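Local coordinates for protein fructosyl amine:oxygen oxidoreductase (Neosartorya fumigata, PDB 4WCT) that binds FAD and probably deglycates fructosyl amines (Amadori products) by oxidising them with molecular oxygen, at residues 118-123 with 149-154; 162-167 with 276-281. One frame throughout, in Å; residues are numbered along the deposited sequence.

Contact 1: 118-123 with 149-154; sequences IISGHT and EDFRRT
The first torsion of I118 (chi1 -62°) sets its two branches on different targets: CG2, opposite the backbone N, is turned toward F151, while CG1 carries CD1 outward to T154 along a nearly extended chain (chi2 163°). I118 and T154 thus meet tip to tip, with I118 CD1 3.5 Å from T154 OG1 and 4.0 Å from T154 CG2. T154 OG1 also donates to F151 O at 2.7 Å, in the carbonyl plane and with a C=O···O angle of 158°. The same oxygen receives T154 N at 3.0 Å; two bonds from T154 thus hold F151 O, and the one from OG1 limits rotation of the side chain that meets I118. F151 reaches the strand with the far part of its ring. S120 CB sits at the ring edge, 4.0 Å from F151 CE1, and I118 CG2 approaches F151 CE1 obliquely at 4.1 Å. The S120 hydroxyl takes no part in this apolar contact, being hydrogen-bonded to F279 O on the neighbouring strand. The result is plain hydrophobic packing, without a hydrogen bond between the segments, that lays helix 148-152 and the loop residue T154 against strand 117-121. L145 of strand 143-145 touches I118, F151 and T154, L278 of strand 277-280 adjoins both I118 and F151, and F164 stacks on the F151 ring.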
ATOM      1  N   ILE A 118       2.485  14.917  -9.651  1.00  8.82           N
ATOM      2  CA  ILE A 118       1.476  15.672 -10.384  1.00  9.26           C
ATOM      3  C   ILE A 118       0.135  14.980 -10.137  1.00  8.87           C
ATOM      4  O   ILE A 118      -0.001  13.767 -10.375  1.00  8.28           O
ATOM      5  CB  ILE A 118       1.751  15.672 -11.913  1.00  9.30           C
ATOM      6  CG1 ILE A 118       3.076  16.351 -12.247  1.00  9.05           C
ATOM      7  CG2 ILE A 118       0.609  16.331 -12.665  1.00 10.20           C
ATOM      8  CD1 ILE A 118       3.571  16.008 -13.644  1.00  9.95           C
ATOM      9  N   ILE A 119      -0.850  15.749  -9.663  1.00  8.71           N
ATOM     10  CA  ILE A 119      -2.213  15.261  -9.549  1.00  9.42           C
ATOM     11  C   ILE A 119      -3.138  15.988 -10.506  1.00  9.56           C
ATOM     12  O   ILE A 119      -3.037  17.194 -10.665  1.00 11.01           O
ATOM     13  CB  ILE A 119      -2.719  15.374  -8.095  1.00 11.56           C
ATOM     14  CG1 ILE A 119      -4.073  14.696  -7.936  1.00 12.56           C
ATOM     15  CG2 ILE A 119      -2.736  16.809  -7.632  1.00 14.97           C
ATOM     16  CD1 ILE A 119      -4.458  14.438  -6.502  1.00 16.35           C
ATOM     17  N   SER A 120      -3.937  15.228 -11.243  1.00  7.90           N
ATOM     18  CA  SER A 120      -4.682  15.785 -12.369  1.00  7.47           C
ATOM     19  C   SER A 120      -6.018  15.051 -12.581  1.00  8.24           C
ATOM     20  O   SER A 120      -6.227  13.929 -12.081  1.00  8.93           O
ATOM     21  CB  SER A 120      -3.842  15.707 -13.638  1.00  8.54           C
ATOM     22  OG  SER A 120      -3.523  14.341 -13.942  1.00 10.06           O
ATOM     23  N   GLY A 121      -6.879  15.667 -13.376  1.00  8.25           N
ATOM     24  CA  GLY A 121      -8.105  15.032 -13.858  1.00  8.78           C
ATOM     25  C   GLY A 121      -8.488  15.627 -15.184  1.00 11.10           C
ATOM     26  O   GLY A 121      -7.882  16.622 -15.606  1.00 10.75           O
ATOM     27  N   HIS A 122      -9.465  15.034 -15.874  1.00 10.87           N
ATOM     28  CA  HIS A 122      -9.762  15.430 -17.256  1.00 11.98           C
ATOM     29  C   HIS A 122     -11.227  15.863 -17.483  1.00 11.33           C
ATOM     30  O   HIS A 122     -11.641  16.012 -18.616  1.00 13.57           O
ATOM     31  CB  HIS A 122      -9.338  14.341 -18.255  1.00 11.36           C
ATOM     32  CG  HIS A 122     -10.048  13.046 -18.051  1.00 11.33           C
ATOM     33  ND1 HIS A 122      -9.769  12.228 -16.984  1.00 10.71           N
ATOM     34  CD2 HIS A 122     -11.164  12.532 -18.636  1.00 11.00           C
ATOM     35  CE1 HIS A 122     -10.684  11.283 -16.898  1.00 11.94           C
ATOM     36  NE2 HIS A 122     -11.495  11.398 -17.934  1.00 13.33           N
ATOM     37  N   THR A 123     -11.977  16.010 -16.413  1.00 12.74           N
ATOM     38  CA  THR A 123     -13.295  16.635 -16.444  1.00 14.29           C
ATOM     39  C   THR A 123     -13.327  17.747 -15.417  1.00 15.22           C
ATOM     40  O   THR A 123     -12.635  17.712 -14.408  1.00 14.95           O
ATOM     41  CB  THR A 123     -14.433  15.640 -16.128  1.00 14.56           C
ATOM     42  OG1 THR A 123     -14.429  15.298 -14.733  1.00 14.65           O
ATOM     43  CG2 THR A 123     -14.355  14.408 -16.987  1.00 16.40           C
ATOM     44  N   GLU A 149       0.999  21.444 -23.271  1.00  9.28           N
ATOM     45  CA  GLU A 149       2.393  21.858 -23.199  1.00  9.30           C
ATOM     46  C   GLU A 149       2.888  21.988 -21.758  1.00  9.47           C
ATOM     47  O   GLU A 149       4.027  21.585 -21.444  1.00  8.87           O
ATOM     48  CB  GLU A 149       2.607  23.178 -23.977  1.00 12.22           C
ATOM     49  CG  GLU A 149       4.060  23.659 -23.951  1.00 12.77           C
ATOM     50  CD  GLU A 149       4.398  24.514 -25.160  1.00 17.71           C
ATOM     51  OE1 GLU A 149       4.520  23.931 -26.288  1.00 17.80           O
ATOM     52  OE2 GLU A 149       4.467  25.764 -24.982  1.00 17.70           O
ATOM     53  N   ASP A 150       2.063  22.546 -20.887  1.00  9.07           N
ATOM     54  CA  ASP A 150       2.405  22.647 -19.456  1.00  9.62           C
ATOM     55  C   ASP A 150       2.727  21.247 -18.929  1.00 10.08           C
ATOM     56  O   ASP A 150       3.695  21.080 -18.205  1.00  9.60           O
ATOM     57  CB  ASP A 150       1.263  23.207 -18.606  1.00 10.99           C
ATOM     58  CG  ASP A 150       0.996  24.694 -18.820  1.00 13.31           C
ATOM     59  OD1 ASP A 150       1.877  25.417 -19.312  1.00 14.80           O
ATOM     60  OD2 ASP A 150      -0.115  25.146 -18.407  1.00 12.27           O
ATOM     61  N   PHE A 151       1.890  20.242 -19.255  1.00  9.31           N
ATOM     62  CA  PHE A 151       2.171  18.873 -18.797  1.00  9.06           C
ATOM     63  C   PHE A 151       3.483  18.353 -19.387  1.00  8.31           C
ATOM     64  O   PHE A 151       4.331  17.814 -18.668  1.00  8.26           O
ATOM     65  CB  PHE A 151       1.024  17.912 -19.156  1.00  8.76           C
ATOM     66  CG  PHE A 151      -0.114  17.957 -18.190  1.00  8.56           C
ATOM     67  CD1 PHE A 151      -0.117  17.184 -17.050  1.00  9.32           C
ATOM     68  CD2 PHE A 151      -1.188  18.825 -18.409  1.00  9.03           C
ATOM     69  CE1 PHE A 151      -1.192  17.211 -16.195  1.00  8.89           C
ATOM     70  CE2 PHE A 151      -2.262  18.868 -17.561  1.00  8.74           C
ATOM     71  CZ  PHE A 151      -2.281  18.046 -16.451  1.00  7.94           C
ATOM     72  N   ARG A 152       3.650  18.504 -20.695  1.00  8.35           N
ATOM     73  CA  ARG A 152       4.830  17.914 -21.352  1.00  8.41           C
ATOM     74  C   ARG A 152       6.120  18.503 -20.836  1.00  7.85           C
ATOM     75  O   ARG A 152       7.103  17.781 -20.644  1.00  9.11           O
ATOM     76  CB  ARG A 152       4.752  18.024 -22.864  1.00  8.44           C
ATOM     77  CG  ARG A 152       3.615  17.203 -23.462  1.00  9.15           C
ATOM     78  CD  ARG A 152       3.716  17.073 -24.986  1.00  9.03           C
ATOM     79  NE  ARG A 152       3.666  18.375 -25.634  1.00  8.70           N
ATOM     80  CZ  ARG A 152       2.573  18.975 -26.102  1.00 11.93           C
ATOM     81  NH1 ARG A 152       1.382  18.380 -26.097  1.00 13.30           N
ATOM     82  NH2 ARG A 152       2.667  20.193 -26.589  1.00 11.60           N
ATOM     83  N   ARG A 153       6.086  19.775 -20.446  1.00  7.38           N
ATOM     84  CA  ARG A 153       7.293  20.424 -19.951  1.00  8.45           C
ATOM     85  C   ARG A 153       7.704  20.017 -18.549  1.00  9.22           C
ATOM     86  O   ARG A 153       8.801  20.411 -18.084  1.00  9.34           O
ATOM     87  CB  ARG A 153       7.161  21.937 -20.008  1.00  8.16           C
ATOM     88  CG  ARG A 153       7.239  22.470 -21.436  1.00 10.13           C
ATOM     89  CD  ARG A 153       7.151  23.988 -21.509  1.00 11.81           C
ATOM     90  NE  ARG A 153       7.533  24.479 -22.838  1.00 13.01           N
ATOM     91  CZ  ARG A 153       7.669  25.753 -23.153  1.00 18.23           C
ATOM     92  NH1 ARG A 153       7.359  26.702 -22.273  1.00 15.84           N
ATOM     93  NH2 ARG A 153       8.066  26.075 -24.381  1.00 16.69           N
ATOM     94  N   THR A 154       6.890  19.201 -17.880  1.00  8.56           N
ATOM     95  CA  THR A 154       7.284  18.716 -16.568  1.00  9.09           C
ATOM     96  C   THR A 154       8.286  17.575 -16.632  1.00  8.34           C
ATOM     97  O   THR A 154       8.861  17.239 -15.592  1.00  8.15           O
ATOM     98  CB  THR A 154       6.092  18.181 -15.732  1.00  8.76           C
ATOM     99  OG1 THR A 154       5.550  17.007 -16.350  1.00  9.64           O
ATOM    100  CG2 THR A 154       5.079  19.218 -15.498  1.00  9.57           C
TER

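Contact 2: 162-167 with 276-281; sequences GDFPGW and PVLFNI
Aromatic packing, with an amide over one ring face and leucine methyls beside it, joins F164 and W167, in the loop leading to strand 168-172, to L278 and N280 on strand 277-280 of the mixed sheet. The central element is the W167 indole, which has a different neighbour on each face. Over one face stands N280, whose ND2 lies 3.4 Å above the middle of the indole plane and 3.5 Å from W167 CE2. The amide is nearly upright on the ring, the two planes being 83° apart. N280 CB adds a CH-pi contact, 4.0 Å from the centroid of the six-membered ring of W167 and over its face, 29° off the ring normal. With CG anti to the backbone N (chi1 174°), the side chain of N280 reaches out to the indole. The amide has polar partners elsewhere: N280 ND2 bonds to H122 ND1, and N280 OD1 to A282 N. On the opposite face of the indole F164 CD2 lies 3.6 Å above the plane, toward the rim. A type II turn from F164 to W167, closed by W167 N to F164 O at 3.0 Å, brings the two aromatic residues together, with G166 at its positive-phi corner. L278 meets both aromatics through separate methyl groups: CD1 is 4.1 Å from W167 CZ3, and CD2 reaches the F164 ring edge at CE2, 4.2 Å away. Helix 330-343 borders the contact, with T343 touching F164, W167 and L278 and D342 OD2 hydrogen-bonded to W167 NE1, while S120 of strand 117-121 adjoins W167 and N280.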
ATOM      1  N   GLY A 162       1.853  13.295 -25.446  1.00  8.02           N
ATOM      2  CA  GLY A 162       0.407  13.321 -25.735  1.00  8.47           C
ATOM      3  C   GLY A 162      -0.234  14.688 -25.715  1.00 10.90           C
ATOM      4  O   GLY A 162       0.402  15.721 -25.464  1.00  7.59           O
ATOM      5  N   ASP A 163      -1.538  14.686 -25.991  1.00  9.93           N
ATOM      6  CA  ASP A 163      -2.320  15.879 -26.068  1.00 10.36           C
ATOM      7  C   ASP A 163      -3.116  16.172 -24.796  1.00 10.85           C
ATOM      8  O   ASP A 163      -3.730  17.218 -24.712  1.00  9.81           O
ATOM      9  CB  ASP A 163      -3.307  15.753 -27.228  1.00 11.70           C
ATOM     10  CG  ASP A 163      -2.661  15.860 -28.555  1.00 14.53           C
ATOM     11  OD1 ASP A 163      -1.573  16.487 -28.704  1.00 18.70           O
ATOM     12  OD2 ASP A 163      -3.264  15.327 -29.490  1.00 19.16           O
ATOM     13  N   PHE A 164      -3.100  15.257 -23.823  1.00  8.83           N
ATOM     14  CA  PHE A 164      -3.703  15.487 -22.505  1.00  9.90           C
ATOM     15  C   PHE A 164      -5.121  16.090 -22.591  1.00  9.27           C
ATOM     16  O   PHE A 164      -5.375  17.172 -22.002  1.00  9.34           O
ATOM     17  CB  PHE A 164      -2.797  16.382 -21.643  1.00  8.67           C
ATOM     18  CG  PHE A 164      -1.462  15.755 -21.296  1.00  7.91           C
ATOM     19  CD1 PHE A 164      -0.416  15.716 -22.216  1.00  8.39           C
ATOM     20  CD2 PHE A 164      -1.288  15.101 -20.101  1.00  8.40           C
ATOM     21  CE1 PHE A 164       0.790  15.073 -21.896  1.00  9.89           C
ATOM     22  CE2 PHE A 164      -0.079  14.522 -19.757  1.00  8.15           C
ATOM     23  CZ  PHE A 164       0.936  14.447 -20.677  1.00  8.68           C
ATOM     24  N   PRO A 165      -6.008  15.448 -23.384  1.00 11.05           N
ATOM     25  CA  PRO A 165      -7.256  16.133 -23.738  1.00 11.60           C
ATOM     26  C   PRO A 165      -8.182  16.337 -22.542  1.00 10.61           C
ATOM     27  O   PRO A 165      -8.596  15.371 -21.902  1.00  9.51           O
ATOM     28  CB  PRO A 165      -7.879  15.232 -24.826  1.00 12.12           C
ATOM     29  CG  PRO A 165      -6.803  14.260 -25.230  1.00 13.44           C
ATOM     30  CD  PRO A 165      -5.856  14.161 -24.078  1.00 12.75           C
ATOM     31  N   GLY A 166      -8.430  17.600 -22.203  1.00  9.78           N
ATOM     32  CA  GLY A 166      -9.219  17.960 -21.047  1.00 10.95           C
ATOM     33  C   GLY A 166      -8.519  17.937 -19.710  1.00 10.28           C
ATOM     34  O   GLY A 166      -9.115  18.302 -18.700  1.00 11.39           O
ATOM     35  N   TRP A 167      -7.230  17.579 -19.707  1.00  8.86           N
ATOM     36  CA  TRP A 167      -6.510  17.453 -18.446  1.00  9.05           C
ATOM     37  C   TRP A 167      -6.165  18.835 -17.880  1.00  9.05           C
ATOM     38  O   TRP A 167      -5.672  19.724 -18.605  1.00 10.26           O
ATOM     39  CB  TRP A 167      -5.209  16.686 -18.640  1.00  8.98           C
ATOM     40  CG  TRP A 167      -5.310  15.216 -18.883  1.00  9.02           C
ATOM     41  CD1 TRP A 167      -6.083  14.563 -19.814  1.00  8.34           C
ATOM     42  CD2 TRP A 167      -4.463  14.213 -18.306  1.00  7.82           C
ATOM     43  NE1 TRP A 167      -5.775  13.237 -19.823  1.00  9.06           N
ATOM     44  CE2 TRP A 167      -4.770  12.996 -18.933  1.00  8.00           C
ATOM     45  CE3 TRP A 167      -3.496  14.231 -17.304  1.00  9.08           C
ATOM     46  CZ2 TRP A 167      -4.164  11.797 -18.565  1.00  8.11           C
ATOM     47  CZ3 TRP A 167      -2.875  13.075 -16.966  1.00  8.08           C
ATOM     48  CH2 TRP A 167      -3.213  11.854 -17.592  1.00  8.66           C
ATOM     49  N   PRO A 276       8.829  13.312 -12.207  1.00  7.69           N
ATOM     50  CA  PRO A 276       7.762  13.367 -11.224  1.00  8.09           C
ATOM     51  C   PRO A 276       6.730  12.275 -11.504  1.00  9.76           C
ATOM     52  O   PRO A 276       6.525  11.876 -12.662  1.00  8.96           O
ATOM     53  CB  PRO A 276       7.147  14.735 -11.431  1.00  8.57           C
ATOM     54  CG  PRO A 276       7.457  15.078 -12.839  1.00 11.03           C
ATOM     55  CD  PRO A 276       8.794  14.462 -13.123  1.00  9.42           C
ATOM     56  N   VAL A 277       6.060  11.814 -10.454  1.00  8.77           N
ATOM     57  CA  VAL A 277       4.932  10.892 -10.648  1.00  9.02           C
ATOM     58  C   VAL A 277       3.848  11.646 -11.395  1.00  9.41           C
ATOM     59  O   VAL A 277       3.533  12.771 -11.024  1.00 10.82           O
ATOM     60  CB  VAL A 277       4.408  10.412  -9.287  1.00 11.60           C
ATOM     61  CG1 VAL A 277       3.184   9.511  -9.440  1.00 12.88           C
ATOM     62  CG2 VAL A 277       5.520   9.688  -8.521  1.00 12.19           C
ATOM     63  N   LEU A 278       3.271  11.039 -12.435  1.00  8.96           N
ATOM     64  CA  LEU A 278       2.116  11.638 -13.084  1.00  8.31           C
ATOM     65  C   LEU A 278       0.878  10.803 -12.774  1.00  8.59           C
ATOM     66  O   LEU A 278       0.809   9.646 -13.201  1.00  8.49           O
ATOM     67  CB  LEU A 278       2.332  11.685 -14.586  1.00  7.82           C
ATOM     68  CG  LEU A 278       1.145  12.126 -15.437  1.00  8.76           C
ATOM     69  CD1 LEU A 278       0.790  13.598 -15.208  1.00 10.41           C
ATOM     70  CD2 LEU A 278       1.462  11.907 -16.901  1.00 11.23           C
ATOM     71  N   PHE A 279      -0.114  11.422 -12.137  1.00  7.47           N
ATOM     72  CA  PHE A 279      -1.333  10.749 -11.677  1.00  8.38           C
ATOM     73  C   PHE A 279      -2.568  11.519 -12.145  1.00  9.14           C
ATOM     74  O   PHE A 279      -2.710  12.688 -11.842  1.00  9.96           O
ATOM     75  CB  PHE A 279      -1.292  10.685 -10.147  1.00  9.74           C
ATOM     76  CG  PHE A 279      -2.510  10.052  -9.511  1.00 10.96           C
ATOM     77  CD1 PHE A 279      -3.154   8.971 -10.091  1.00 11.17           C
ATOM     78  CD2 PHE A 279      -2.930  10.498  -8.282  1.00 13.93           C
ATOM     79  CE1 PHE A 279      -4.176   8.295  -9.411  1.00 14.97           C
ATOM     80  CE2 PHE A 279      -3.961   9.848  -7.597  1.00 14.97           C
ATOM     81  CZ  PHE A 279      -4.555   8.730  -8.151  1.00 14.77           C
ATOM     82  N   ASN A 280      -3.439  10.851 -12.889  1.00  7.40           N
ATOM     83  CA  ASN A 280      -4.789  11.311 -13.152  1.00  8.02           C
ATOM     84  C   ASN A 280      -5.752  10.439 -12.351  1.00  8.69           C
ATOM     85  O   ASN A 280      -5.760   9.197 -12.492  1.00  8.06           O
ATOM     86  CB  ASN A 280      -5.092  11.237 -14.657  1.00  8.22           C
ATOM     87  CG  ASN A 280      -6.528  11.577 -14.985  1.00  8.67           C
ATOM     88  OD1 ASN A 280      -7.443  11.210 -14.256  1.00  8.56           O
ATOM     89  ND2 ASN A 280      -6.749  12.140 -16.149  1.00 11.70           N
ATOM     90  N   ILE A 281      -6.482  11.072 -11.444  1.00  8.34           N
ATOM     91  CA  ILE A 281      -7.260  10.349 -10.431  1.00  9.13           C
ATOM     92  C   ILE A 281      -8.372   9.480 -11.009  1.00 10.60           C
ATOM     93  O   ILE A 281      -8.950   8.672 -10.289  1.00 11.49           O
ATOM     94  CB  ILE A 281      -7.857  11.302  -9.378  1.00 10.68           C
ATOM     95  CG1 ILE A 281      -8.905  12.218 -10.017  1.00 10.24           C
ATOM     96  CG2 ILE A 281      -6.747  12.068  -8.677  1.00 10.71           C
ATOM     97  CD1 ILE A 281      -9.712  12.976  -8.972  1.00 14.13           C
TER

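Contacts 1 and 2 have centres about 4 Å apart and share one sheet, in which strands 117-121 and 277-280 run side by side in parallel. They are joined by a probable hydrogen bond from I118 N to V277 O (2.8 Å), and S120 OG packs 3.3 Å from W167 CZ3. The F151-F164 stack bridges the helix of contact 1 and the loop of contact 2, so the two contacts adjoin on this part of the sheet, and most of the touching residues are buried. The FAD is not touched: it lies about 13 Å from the side chain of I118 and about 12 Å from that of L278.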